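Local coordinates for protein elongation factor G (Thermus thermophilus, PDB 2DY1) that binds GTP and magnesium and probably acts as a GTPase elongation factor in the translocation step of protein synthesis, at residues Glu37-Val42 with Glu256-Val261; Thr49-Glu54 with Met332-Leu337; Arg117-Ala122 with Leu246-Ala251; Ala237-Val242 with Pro275-Gly280. All blocks are in the same frame, centred on the assembly; numbering follows the deposited sequence.

Interaction 1 (Glu37-Val42 with Glu256-Val261); sequences ERRGRV and EREIGV. With GTP (guanosine-5'-triphosphate), chain C.
Arg39 lays its guanidinium beside the backbone of Glu256, whose CA sits over the rim of one face, while the guanidinium of Arg41 lies against the other face with its CZ 3.2 Å above the plane. The long chain of Arg39 leaves the main chain with CG anti to the backbone N (chi1 -172°) and then bends at chi3, which swings the planar end toward the carboxylate of Glu256. There NH2 forms a rather long salt bridge to Glu256 OE2, 3.4 Å, with the two flat groups turned nearly perpendicular. Glu258 slides past Arg39 in the opposite direction; its OE2 touches Arg39 CD at 3.6 Å, and the nearest charged nitrogen, Arg39 NH1, stays 4.4 Å from that OE2, too far for a salt bridge. Glu258 and Ile259 form a G1 bulge facing Ser254.

Glu256 belongs to the guanine-binding loop after strand 248-252, the G5 region of translational GTPases, and its side chain folds over the nucleotide. A bend at chi2 (75°) turns the carboxylate back toward the ribose, with CB resting over the base 3.5 Å from GTP C6. GTP O2' donates a 2.6 Å hydrogen bond to Glu256 OE1. Val42, farther along the first loop, brings CG2 to 3.3 Å from GTP O2A.

The carboxylate of Glu256 is thus divided between two partners, one oxygen for the ribose hydroxyl and the other for Arg39. The negative charge probably offsets part of the positive charge of the paired arginines, tying the 37-42 loop electrostatically to the occupied nucleotide site.

Interaction 2 (Thr49-Glu54 with Met332-Leu337); sequences TDYTPE and MGKDLL
The tip of the beta hairpin formed by strands 323-332 and 335-343 meets the ring of Tyr51, from the loop leading into helix 53-57. Lys334 sets its CB squarely over the ring centre, a CH-pi contact 3.4 Å from CB to the Tyr51 centroid and only 7° off the ring normal. Farther out, Lys334 CD skims Tyr51 CD1 at 3.9 Å before the extended chain carries its ammonium away. The backbone joins in as well: Lys334 N lies 3.5 Å from Tyr51 CE2, and Gly333 C is 3.9 Å from Tyr51 CE2.

A type II' turn from Met332 to Asp335 presents these atoms. Gly333 takes its positive-phi corner, and Asp335 N closes it with a 3.0 Å hydrogen bond to Met332 O. The contact of Tyr51 with the hairpin joins the GTP-binding domain to domain 2, with Gly333 also bonded through its backbone to Val66. Tyr51 CG stands between its backbone N and carbonyl carbon (chi1 71°), turning the ring face to the hairpin, and the hydroxyl is hydrogen-bonded to Asp294. Were Tyr51 trimmed to an alanine, Lys334 CB would probably lose its aromatic seat and Asp294 the phenol, opening a gap between the two domains. Next to Tyr51, Asp50 OD1 is hydrogen-bonded to Thr61 OG1, a residue of the magnesium site.

Interaction 3 (Arg117-Ala122 with Leu246-Ala251); sequences RAWTVA and LLYPVA
Helix 113-124 sends Trp119 across to Tyr248, and these two aromatic residues carry the whole contact. At the start of the segment Arg117 supplies its carbonyl O to Val121 N, 3.1 Å, and Ala118 O does the same for Ala122 N at 2.9 Å, so the turn that bears the tryptophan is regular helix. Trp119 itself has CG anti to the backbone N (chi1 -170°), which carries the indole off the helix flank and lets its six-membered ring lead. The outer edge of that ring, at CZ2 and CH2, enters over the face of Tyr248. CZ2 stands 3.6 Å above the tyrosine plane, over its centre, and comes within 3.7 Å of Tyr248 CE1; CH2 sits nearer the root of the ring, 3.8 Å from Tyr248 CG. With the ring centroids of Trp119 and Tyr248 4.9 Å apart and the planes at 80°, this is a T-shaped stack in which tryptophan gives the edge and tyrosine the face. One residue on, Thr120 turns its OG1 back to Glu116 O, and Ala122 at the end of the segment touches Arg129.

Arg129 also makes a cation-pi contact with Trp119 and touches Tyr248, placing its side chain beside both rings. Strand 248-252 runs parallel between strands 129-134 and 156-165 of the central sheet in the P-loop GTPase domain. Trp119 packs on Val131 of the first of these strands, while Pro249, just after Tyr248, meets helices 231-243 and 261-271.

Interaction 4 (Ala237-Val242 with Pro275-Gly280); sequences AFHEAV and PTERFG
One straight hydrogen bond spans the contact: His239 NE2 donates to Glu277 OE2 at 2.8 Å, with an angle of 174° at the hydrogen. The two side chains come from opposite directions, and their flat groups are nearly coplanar. The carboxylate oxygen lies in the imidazole plane, and the nitrogen reaches it from the syn side, 16° out of the carboxylate plane. His239 CG is anti to its backbone N, sending the ring outward from helix 231-243, while Glu277 stretches to it with an extended chain. On the far side of the ring His239 ND1 is bonded to Glu270 O, so both ring nitrogens are engaged, which would be consistent with a protonated imidazole facing the carboxylate.

As to helix ends, Glu277 OE2 also accepts from Ser274 N, just ahead of helix 275-279, as in one half of a capping box. One oxygen therefore serves the histidine and the start of its own helix together. Helix 261-271, which comes between the two helices along the chain, supplies Glu270 O. A leucine in place of Glu277 would probably leave His239 NE2 without its charged acceptor and Ser274 N without this acceptor too.

Among the charges, Glu240 OE2 forms salt bridges with Arg243 and Arg244. A water shared by the two glutamates donates to Glu240 OE1 at 2.5 Å and, weakly, to Glu277 OE1 at 3.5 Å; the nearest oxygens of these like charges, Glu240 OE1 and Glu277 OE1, are 5.6 Å apart.

Overall arrangement
Interactions 1 and 3 lie wholly within the GTP-binding domain, interaction 3 nested along the chain inside the loop closed by interaction 1, with centres about 24 Å apart. Interaction 2 crosses interaction 1 in sequence, and its centre is about 17 Å away; between them they hold two points along the connection between helices 22-32 and 53-57, one at the nucleotide, the other at domain 2. Interactions 3 and 4 are the closest pair, about 15 Å between centres, and touch where helix 231-243 leads into strand 248-252: Pro249 packs on Phe238 and Val242. The central sheet and its helices thus connect the nucleotide site to the surface contact, its centre about 30 Å from that of interaction 1.

Interaction 1 (Glu37-Val42 with Glu256-Val261)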
# COMPACT_ATOMS: atom_id res chain seq x y z
N GLU A 37 15.11 8.15 -28.50
CA GLU A 37 16.45 8.04 -29.12
C GLU A 37 17.46 7.11 -28.48
O GLU A 37 18.18 6.38 -29.17
CB GLU A 37 17.17 9.42 -29.24
CG GLU A 37 17.19 10.08 -30.57
CD GLU A 37 17.58 9.18 -31.76
OE1 GLU A 37 18.78 8.89 -31.97
OE2 GLU A 37 16.65 8.78 -32.48
N ARG A 38 17.57 7.18 -27.17
CA ARG A 38 18.56 6.38 -26.47
C ARG A 38 17.99 5.72 -25.25
O ARG A 38 17.02 6.20 -24.66
CB ARG A 38 19.75 7.27 -26.08
CG ARG A 38 19.34 8.68 -25.66
CD ARG A 38 20.55 9.54 -25.29
NE ARG A 38 21.52 9.63 -26.38
CZ ARG A 38 22.66 10.32 -26.31
NH1 ARG A 38 22.97 10.97 -25.19
NH2 ARG A 38 23.49 10.34 -27.34
N ARG A 39 18.57 4.59 -24.87
CA ARG A 39 18.13 3.91 -23.68
C ARG A 39 18.73 4.69 -22.52
O ARG A 39 19.96 4.84 -22.44
CB ARG A 39 18.66 2.48 -23.63
CG ARG A 39 18.08 1.60 -22.49
CD ARG A 39 18.84 0.32 -22.33
NE ARG A 39 19.74 0.31 -21.17
CZ ARG A 39 20.97 -0.17 -21.14
NH1 ARG A 39 21.49 -0.66 -22.23
NH2 ARG A 39 21.65 -0.13 -20.01
N GLY A 40 17.88 5.21 -21.64
CA GLY A 40 18.37 5.93 -20.48
C GLY A 40 18.80 4.88 -19.46
O GLY A 40 18.65 3.69 -19.69
N ARG A 41 19.31 5.33 -18.32
CA ARG A 41 19.81 4.46 -17.27
C ARG A 41 19.37 4.93 -15.90
O ARG A 41 19.42 6.12 -15.60
CB ARG A 41 21.35 4.43 -17.34
CG ARG A 41 21.83 3.95 -18.70
CD ARG A 41 23.34 3.93 -18.91
NE ARG A 41 23.72 2.75 -19.69
CZ ARG A 41 23.35 2.52 -20.96
NH1 ARG A 41 23.75 1.41 -21.55
NH2 ARG A 41 22.67 3.42 -21.67
N VAL A 42 18.94 4.00 -15.07
CA VAL A 42 18.50 4.34 -13.71
C VAL A 42 19.63 5.02 -12.94
O VAL A 42 19.41 6.02 -12.26
CB VAL A 42 18.05 3.08 -12.95
CG1 VAL A 42 17.89 3.38 -11.47
CG2 VAL A 42 16.74 2.56 -13.54
N GLU A 256 19.60 -4.51 -19.64
CA GLU A 256 20.98 -4.05 -19.45
C GLU A 256 21.88 -4.66 -20.52
O GLU A 256 22.71 -3.98 -21.11
CB GLU A 256 21.46 -4.45 -18.06
CG GLU A 256 22.77 -3.83 -17.62
CD GLU A 256 22.61 -2.38 -17.24
OE1 GLU A 256 21.59 -2.05 -16.59
OE2 GLU A 256 23.49 -1.57 -17.59
N ARG A 257 21.71 -5.96 -20.79
CA ARG A 257 22.50 -6.65 -21.81
C ARG A 257 21.82 -6.56 -23.19
O ARG A 257 22.39 -7.01 -24.18
CB ARG A 257 22.66 -8.13 -21.44
CG ARG A 257 23.32 -8.41 -20.11
CD ARG A 257 24.76 -7.94 -20.12
NE ARG A 257 25.49 -8.55 -21.23
CZ ARG A 257 26.66 -8.11 -21.68
NH1 ARG A 257 27.24 -7.05 -21.13
NH2 ARG A 257 27.24 -8.73 -22.70
N GLU A 258 20.63 -5.98 -23.24
CA GLU A 258 19.84 -5.88 -24.46
C GLU A 258 19.69 -7.24 -25.14
O GLU A 258 19.95 -7.39 -26.33
CB GLU A 258 20.44 -4.86 -25.45
CG GLU A 258 20.13 -3.41 -25.05
CD GLU A 258 18.69 -2.97 -25.36
OE1 GLU A 258 17.80 -3.82 -25.68
OE2 GLU A 258 18.47 -1.73 -25.27
N ILE A 259 19.25 -8.21 -24.35
CA ILE A 259 19.01 -9.56 -24.84
C ILE A 259 17.53 -9.90 -24.69
O ILE A 259 16.96 -9.75 -23.61
CB ILE A 259 19.84 -10.61 -24.05
CG1 ILE A 259 21.32 -10.46 -24.39
CG2 ILE A 259 19.34 -12.03 -24.36
CD1 ILE A 259 22.24 -11.35 -23.51
N GLY A 260 16.90 -10.34 -25.78
CA GLY A 260 15.50 -10.77 -25.74
C GLY A 260 14.42 -9.74 -25.52
O GLY A 260 13.31 -10.09 -25.17
N VAL A 261 14.73 -8.47 -25.76
CA VAL A 261 13.75 -7.42 -25.54
C VAL A 261 12.56 -7.46 -26.50
O VAL A 261 11.41 -7.51 -26.05
CB VAL A 261 14.44 -6.03 -25.57
CG1 VAL A 261 13.42 -4.90 -25.42
CG2 VAL A 261 15.42 -5.95 -24.43
PG GTP C . 12.57 -0.80 -8.51
O1G GTP C . 13.39 -0.04 -7.35
O2G GTP C . 11.80 0.28 -9.41
O3G GTP C . 11.66 -1.84 -7.99
O3B GTP C . 13.76 -1.42 -9.40
PB GTP C . 13.58 -1.98 -10.90
O1B GTP C . 12.96 -3.33 -10.83
O2B GTP C . 12.92 -0.96 -11.74
O3A GTP C . 15.11 -2.23 -11.33
PA GTP C . 16.00 -1.17 -12.13
O1A GTP C . 15.61 -1.20 -13.56
O2A GTP C . 15.97 0.12 -11.41
O5' GTP C . 17.48 -1.80 -12.03
C5' GTP C . 18.16 -1.74 -10.78
C4' GTP C . 19.64 -2.04 -10.98
O4' GTP C . 19.71 -3.30 -11.68
C3' GTP C . 20.27 -1.00 -11.91
O3' GTP C . 21.65 -0.84 -11.57
C2' GTP C . 20.14 -1.64 -13.29
O2' GTP C . 21.19 -1.17 -14.13
C1' GTP C . 20.44 -3.09 -12.90
N9 GTP C . 19.98 -4.07 -13.91
C8 GTP C . 18.75 -4.16 -14.41
N7 GTP C . 18.66 -5.24 -15.19
C5 GTP C . 19.85 -5.83 -15.20
C6 GTP C . 20.35 -6.97 -15.83
O6 GTP C . 19.64 -7.69 -16.52
N1 GTP C . 21.70 -7.30 -15.63
C2 GTP C . 22.50 -6.50 -14.81
N2 GTP C . 23.78 -6.82 -14.61
N3 GTP C . 21.98 -5.42 -14.22
C4 GTP C . 20.70 -5.08 -14.39

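Interaction 2 (Thr49-Glu54 with Met332-Leu337)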
# COMPACT_ATOMS: atom_id res chain seq x y z
N THR A 49 10.45 6.32 -16.85
CA THR A 49 9.65 6.07 -15.65
C THR A 49 10.04 6.89 -14.44
O THR A 49 9.22 7.53 -13.80
CB THR A 49 9.72 4.61 -15.20
OG1 THR A 49 9.27 3.79 -16.27
CG2 THR A 49 8.84 4.37 -13.96
N ASP A 50 11.31 6.81 -14.09
CA ASP A 50 11.78 7.49 -12.91
C ASP A 50 12.15 8.94 -13.19
O ASP A 50 13.29 9.26 -13.52
CB ASP A 50 12.95 6.69 -12.31
CG ASP A 50 12.53 5.30 -11.79
OD1 ASP A 50 11.31 5.02 -11.64
OD2 ASP A 50 13.42 4.47 -11.48
N TYR A 51 11.16 9.82 -13.06
CA TYR A 51 11.39 11.24 -13.33
C TYR A 51 11.13 12.17 -12.15
O TYR A 51 11.62 13.30 -12.16
CB TYR A 51 10.55 11.69 -14.54
CG TYR A 51 9.06 11.76 -14.28
CD1 TYR A 51 8.50 12.86 -13.63
CD2 TYR A 51 8.22 10.71 -14.65
CE1 TYR A 51 7.15 12.94 -13.34
CE2 TYR A 51 6.86 10.77 -14.36
CZ TYR A 51 6.32 11.88 -13.72
OH TYR A 51 4.95 11.95 -13.48
N THR A 52 10.38 11.75 -11.13
CA THR A 52 10.18 12.65 -9.99
C THR A 52 11.47 12.72 -9.18
O THR A 52 12.32 11.83 -9.25
CB THR A 52 9.06 12.19 -9.04
OG1 THR A 52 9.44 10.93 -8.46
CG2 THR A 52 7.74 12.06 -9.79
N PRO A 53 11.65 13.80 -8.40
CA PRO A 53 12.87 13.91 -7.60
C PRO A 53 13.06 12.74 -6.64
O PRO A 53 14.18 12.29 -6.39
CB PRO A 53 12.65 15.22 -6.82
CG PRO A 53 11.82 16.02 -7.75
CD PRO A 53 10.81 15.00 -8.28
N GLU A 54 11.95 12.22 -6.11
CA GLU A 54 12.01 11.14 -5.15
C GLU A 54 12.49 9.86 -5.82
O GLU A 54 13.31 9.13 -5.27
CB GLU A 54 10.64 10.93 -4.52
CG GLU A 54 10.10 12.17 -3.71
CD GLU A 54 9.77 13.39 -4.57
OE1 GLU A 54 9.20 13.24 -5.68
OE2 GLU A 54 10.08 14.54 -4.14
N MET A 332 3.60 9.04 -21.49
CA MET A 332 4.87 8.33 -21.65
C MET A 332 5.69 8.98 -20.56
O MET A 332 6.26 10.05 -20.75
CB MET A 332 5.52 8.57 -23.01
CG MET A 332 6.87 7.88 -23.13
SD MET A 332 7.51 7.86 -24.82
CE MET A 332 6.51 6.66 -25.54
N GLY A 333 5.74 8.32 -19.41
CA GLY A 333 6.44 8.94 -18.30
C GLY A 333 5.71 10.25 -18.00
O GLY A 333 4.47 10.29 -17.93
N LYS A 334 6.45 11.33 -17.83
CA LYS A 334 5.83 12.61 -17.53
C LYS A 334 5.23 13.35 -18.72
O LYS A 334 4.58 14.38 -18.52
CB LYS A 334 6.84 13.53 -16.83
CG LYS A 334 7.87 14.22 -17.73
CD LYS A 334 8.87 14.96 -16.85
CE LYS A 334 9.89 15.70 -17.70
NZ LYS A 334 10.86 16.41 -16.80
N ASP A 335 5.44 12.84 -19.93
CA ASP A 335 4.94 13.51 -21.14
C ASP A 335 3.53 13.05 -21.51
O ASP A 335 3.16 11.91 -21.25
CB ASP A 335 5.89 13.27 -22.32
CG ASP A 335 7.22 13.99 -22.16
OD1 ASP A 335 8.26 13.32 -22.02
OD2 ASP A 335 7.22 15.23 -22.17
N LEU A 336 2.73 13.95 -22.08
CA LEU A 336 1.38 13.60 -22.54
C LEU A 336 1.41 13.75 -24.05
O LEU A 336 1.70 14.84 -24.56
CB LEU A 336 0.33 14.52 -21.93
CG LEU A 336 0.05 14.38 -20.44
CD1 LEU A 336 -1.07 15.32 -20.03
CD2 LEU A 336 -0.32 12.93 -20.13
N LEU A 337 1.13 12.66 -24.76
CA LEU A 337 1.16 12.67 -26.22
C LEU A 337 -0.27 12.65 -26.76
O LEU A 337 -1.04 11.75 -26.44
CB LEU A 337 1.92 11.42 -26.72
CG LEU A 337 3.22 11.11 -25.96
CD1 LEU A 337 3.80 9.78 -26.41
CD2 LEU A 337 4.22 12.22 -26.18

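Interaction 3 (Arg117-Ala122 with Leu246-Ala251)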
# COMPACT_ATOMS: atom_id res chain seq x y z
N ARG A 117 4.28 -10.71 -3.08
CA ARG A 117 3.21 -9.74 -2.84
C ARG A 117 2.50 -9.35 -4.13
O ARG A 117 1.27 -9.30 -4.18
CB ARG A 117 3.74 -8.46 -2.21
CG ARG A 117 4.38 -8.56 -0.84
CD ARG A 117 4.51 -7.14 -0.33
NE ARG A 117 5.64 -6.88 0.55
CZ ARG A 117 6.81 -6.35 0.22
NH1 ARG A 117 7.03 -6.01 -1.03
NH2 ARG A 117 7.73 -6.15 1.14
N ALA A 118 3.28 -9.04 -5.17
CA ALA A 118 2.67 -8.65 -6.44
C ALA A 118 1.92 -9.83 -7.05
O ALA A 118 0.83 -9.66 -7.60
CB ALA A 118 3.74 -8.14 -7.40
N TRP A 119 2.51 -11.02 -6.96
CA TRP A 119 1.90 -12.23 -7.50
C TRP A 119 0.52 -12.48 -6.86
O TRP A 119 -0.45 -12.78 -7.55
CB TRP A 119 2.81 -13.43 -7.22
CG TRP A 119 2.40 -14.69 -7.94
CD1 TRP A 119 1.57 -15.68 -7.48
CD2 TRP A 119 2.82 -15.09 -9.24
NE1 TRP A 119 1.45 -16.67 -8.42
CE2 TRP A 119 2.21 -16.33 -9.52
CE3 TRP A 119 3.66 -14.51 -10.20
CZ2 TRP A 119 2.41 -17.01 -10.72
CZ3 TRP A 119 3.86 -15.18 -11.40
CH2 TRP A 119 3.23 -16.42 -11.65
N THR A 120 0.46 -12.33 -5.54
CA THR A 120 -0.78 -12.55 -4.80
C THR A 120 -1.87 -11.54 -5.19
O THR A 120 -3.03 -11.91 -5.36
CB THR A 120 -0.52 -12.46 -3.28
OG1 THR A 120 0.34 -13.53 -2.89
CG2 THR A 120 -1.83 -12.57 -2.51
N VAL A 121 -1.48 -10.27 -5.32
CA VAL A 121 -2.45 -9.25 -5.70
C VAL A 121 -2.97 -9.57 -7.10
O VAL A 121 -4.19 -9.52 -7.35
CB VAL A 121 -1.80 -7.85 -5.70
CG1 VAL A 121 -2.78 -6.80 -6.25
CG2 VAL A 121 -1.40 -7.50 -4.27
N ALA A 122 -2.07 -9.96 -8.00
CA ALA A 122 -2.48 -10.29 -9.35
C ALA A 122 -3.47 -11.45 -9.33
O ALA A 122 -4.47 -11.44 -10.04
CB ALA A 122 -1.26 -10.66 -10.22
N LEU A 246 -3.94 -20.73 -16.07
CA LEU A 246 -3.58 -22.14 -15.94
C LEU A 246 -2.12 -22.43 -16.29
O LEU A 246 -1.61 -23.51 -16.00
CB LEU A 246 -4.51 -22.98 -16.82
CG LEU A 246 -6.00 -22.87 -16.48
CD1 LEU A 246 -6.79 -23.70 -17.48
CD2 LEU A 246 -6.26 -23.35 -15.06
N LEU A 247 -1.46 -21.46 -16.94
CA LEU A 247 -0.05 -21.62 -17.29
C LEU A 247 0.58 -20.25 -17.16
O LEU A 247 -0.04 -19.25 -17.50
CB LEU A 247 0.12 -22.12 -18.71
CG LEU A 247 -0.27 -23.59 -19.02
CD1 LEU A 247 -0.04 -23.85 -20.50
CD2 LEU A 247 0.55 -24.54 -18.14
N TYR A 248 1.82 -20.22 -16.69
CA TYR A 248 2.55 -18.96 -16.51
C TYR A 248 3.82 -19.03 -17.37
O TYR A 248 4.81 -19.64 -16.97
CB TYR A 248 2.94 -18.81 -15.04
CG TYR A 248 1.77 -18.94 -14.08
CD1 TYR A 248 1.83 -19.82 -13.01
CD2 TYR A 248 0.61 -18.19 -14.26
CE1 TYR A 248 0.76 -19.97 -12.13
CE2 TYR A 248 -0.47 -18.33 -13.39
CZ TYR A 248 -0.38 -19.22 -12.32
OH TYR A 248 -1.45 -19.36 -11.47
N PRO A 249 3.81 -18.39 -18.55
CA PRO A 249 5.01 -18.43 -19.40
C PRO A 249 6.21 -17.81 -18.70
O PRO A 249 6.04 -16.83 -17.97
CB PRO A 249 4.62 -17.61 -20.62
CG PRO A 249 3.11 -17.64 -20.63
CD PRO A 249 2.75 -17.57 -19.16
N VAL A 250 7.40 -18.38 -18.92
CA VAL A 250 8.62 -17.83 -18.34
C VAL A 250 9.54 -17.45 -19.49
O VAL A 250 9.97 -18.30 -20.29
CB VAL A 250 9.34 -18.87 -17.44
CG1 VAL A 250 10.61 -18.26 -16.83
CG2 VAL A 250 8.42 -19.35 -16.34
N ALA A 251 9.85 -16.16 -19.57
CA ALA A 251 10.71 -15.63 -20.61
C ALA A 251 12.02 -15.16 -19.98
O ALA A 251 12.11 -14.96 -18.78
CB ALA A 251 10.01 -14.45 -21.31

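Interaction 4 (Ala237-Val242 with Pro275-Gly280)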
# COMPACT_ATOMS: atom_id res chain seq x y z
N ALA A 237 -4.58 -22.87 -27.88
CA ALA A 237 -4.71 -23.49 -26.58
C ALA A 237 -3.80 -22.79 -25.56
O ALA A 237 -4.20 -22.55 -24.43
CB ALA A 237 -4.36 -24.98 -26.66
N PHE A 238 -2.58 -22.47 -26.00
CA PHE A 238 -1.60 -21.77 -25.17
C PHE A 238 -2.19 -20.44 -24.70
O PHE A 238 -2.21 -20.17 -23.50
CB PHE A 238 -0.33 -21.52 -25.98
CG PHE A 238 0.65 -20.57 -25.32
CD1 PHE A 238 1.27 -20.91 -24.13
CD2 PHE A 238 0.96 -19.35 -25.92
CE1 PHE A 238 2.20 -20.03 -23.53
CE2 PHE A 238 1.89 -18.47 -25.33
CZ PHE A 238 2.51 -18.82 -24.14
N HIS A 239 -2.67 -19.64 -25.63
CA HIS A 239 -3.26 -18.33 -25.31
C HIS A 239 -4.44 -18.47 -24.35
O HIS A 239 -4.60 -17.70 -23.41
CB HIS A 239 -3.74 -17.63 -26.58
CG HIS A 239 -4.15 -16.21 -26.37
ND1 HIS A 239 -3.24 -15.16 -26.37
CD2 HIS A 239 -5.36 -15.65 -26.14
CE1 HIS A 239 -3.89 -14.03 -26.15
NE2 HIS A 239 -5.17 -14.30 -26.01
N GLU A 240 -5.27 -19.48 -24.58
CA GLU A 240 -6.43 -19.69 -23.74
C GLU A 240 -6.04 -20.13 -22.34
O GLU A 240 -6.65 -19.72 -21.35
CB GLU A 240 -7.35 -20.72 -24.43
CG GLU A 240 -8.67 -20.96 -23.74
CD GLU A 240 -9.58 -19.74 -23.70
OE1 GLU A 240 -9.35 -18.77 -24.45
OE2 GLU A 240 -10.53 -19.79 -22.90
N ALA A 241 -5.00 -20.95 -22.23
CA ALA A 241 -4.57 -21.41 -20.93
C ALA A 241 -3.99 -20.25 -20.11
O ALA A 241 -4.21 -20.16 -18.90
CB ALA A 241 -3.52 -22.52 -21.05
N VAL A 242 -3.23 -19.38 -20.77
CA VAL A 242 -2.64 -18.25 -20.06
C VAL A 242 -3.76 -17.30 -19.62
O VAL A 242 -3.75 -16.81 -18.50
CB VAL A 242 -1.61 -17.51 -20.94
CG1 VAL A 242 -1.07 -16.25 -20.20
CG2 VAL A 242 -0.44 -18.45 -21.23
N PRO A 275 -8.11 -6.64 -24.11
CA PRO A 275 -9.19 -6.13 -23.27
C PRO A 275 -10.53 -6.79 -23.63
O PRO A 275 -11.35 -7.07 -22.76
CB PRO A 275 -9.19 -4.63 -23.57
CG PRO A 275 -7.76 -4.35 -23.86
CD PRO A 275 -7.30 -5.55 -24.67
N THR A 276 -10.72 -7.04 -24.92
CA THR A 276 -11.94 -7.68 -25.40
C THR A 276 -12.09 -9.07 -24.80
O THR A 276 -13.19 -9.49 -24.43
CB THR A 276 -11.95 -7.79 -26.93
OG1 THR A 276 -11.95 -6.47 -27.49
CG2 THR A 276 -13.19 -8.55 -27.40
N GLU A 277 -10.98 -9.80 -24.72
CA GLU A 277 -11.03 -11.13 -24.14
C GLU A 277 -11.37 -11.10 -22.65
O GLU A 277 -11.87 -12.09 -22.10
CB GLU A 277 -9.70 -11.86 -24.37
CG GLU A 277 -9.50 -12.26 -25.82
CD GLU A 277 -8.14 -12.87 -26.12
OE1 GLU A 277 -8.09 -13.89 -26.83
OE2 GLU A 277 -7.12 -12.31 -25.67
N ARG A 278 -11.12 -9.98 -21.98
CA ARG A 278 -11.42 -9.90 -20.57
C ARG A 278 -12.80 -9.32 -20.26
O ARG A 278 -13.56 -9.88 -19.47
CB ARG A 278 -10.36 -9.05 -19.85
CG ARG A 278 -10.59 -8.99 -18.36
CD ARG A 278 -9.57 -8.10 -17.66
NE ARG A 278 -9.76 -8.09 -16.21
CZ ARG A 278 -9.12 -7.25 -15.39
NH1 ARG A 278 -8.26 -6.38 -15.91
NH2 ARG A 278 -9.29 -7.32 -14.08
N PHE A 279 -13.13 -8.21 -20.93
CA PHE A 279 -14.37 -7.46 -20.70
C PHE A 279 -15.42 -7.56 -21.79
O PHE A 279 -16.54 -7.08 -21.58
CB PHE A 279 -14.05 -5.96 -20.58
CG PHE A 279 -13.26 -5.61 -19.36
CD1 PHE A 279 -13.87 -5.45 -18.13
CD2 PHE A 279 -11.87 -5.49 -19.44
CE1 PHE A 279 -13.11 -5.18 -16.98
CE2 PHE A 279 -11.12 -5.23 -18.30
CZ PHE A 279 -11.73 -5.08 -17.09
N GLY A 280 -15.07 -8.15 -22.92
CA GLY A 280 -16.00 -8.23 -24.03
C GLY A 280 -16.11 -6.84 -24.65
O GLY A 280 -15.38 -5.91 -24.25
O HOH W 1 -8.29 -17.32 -26.23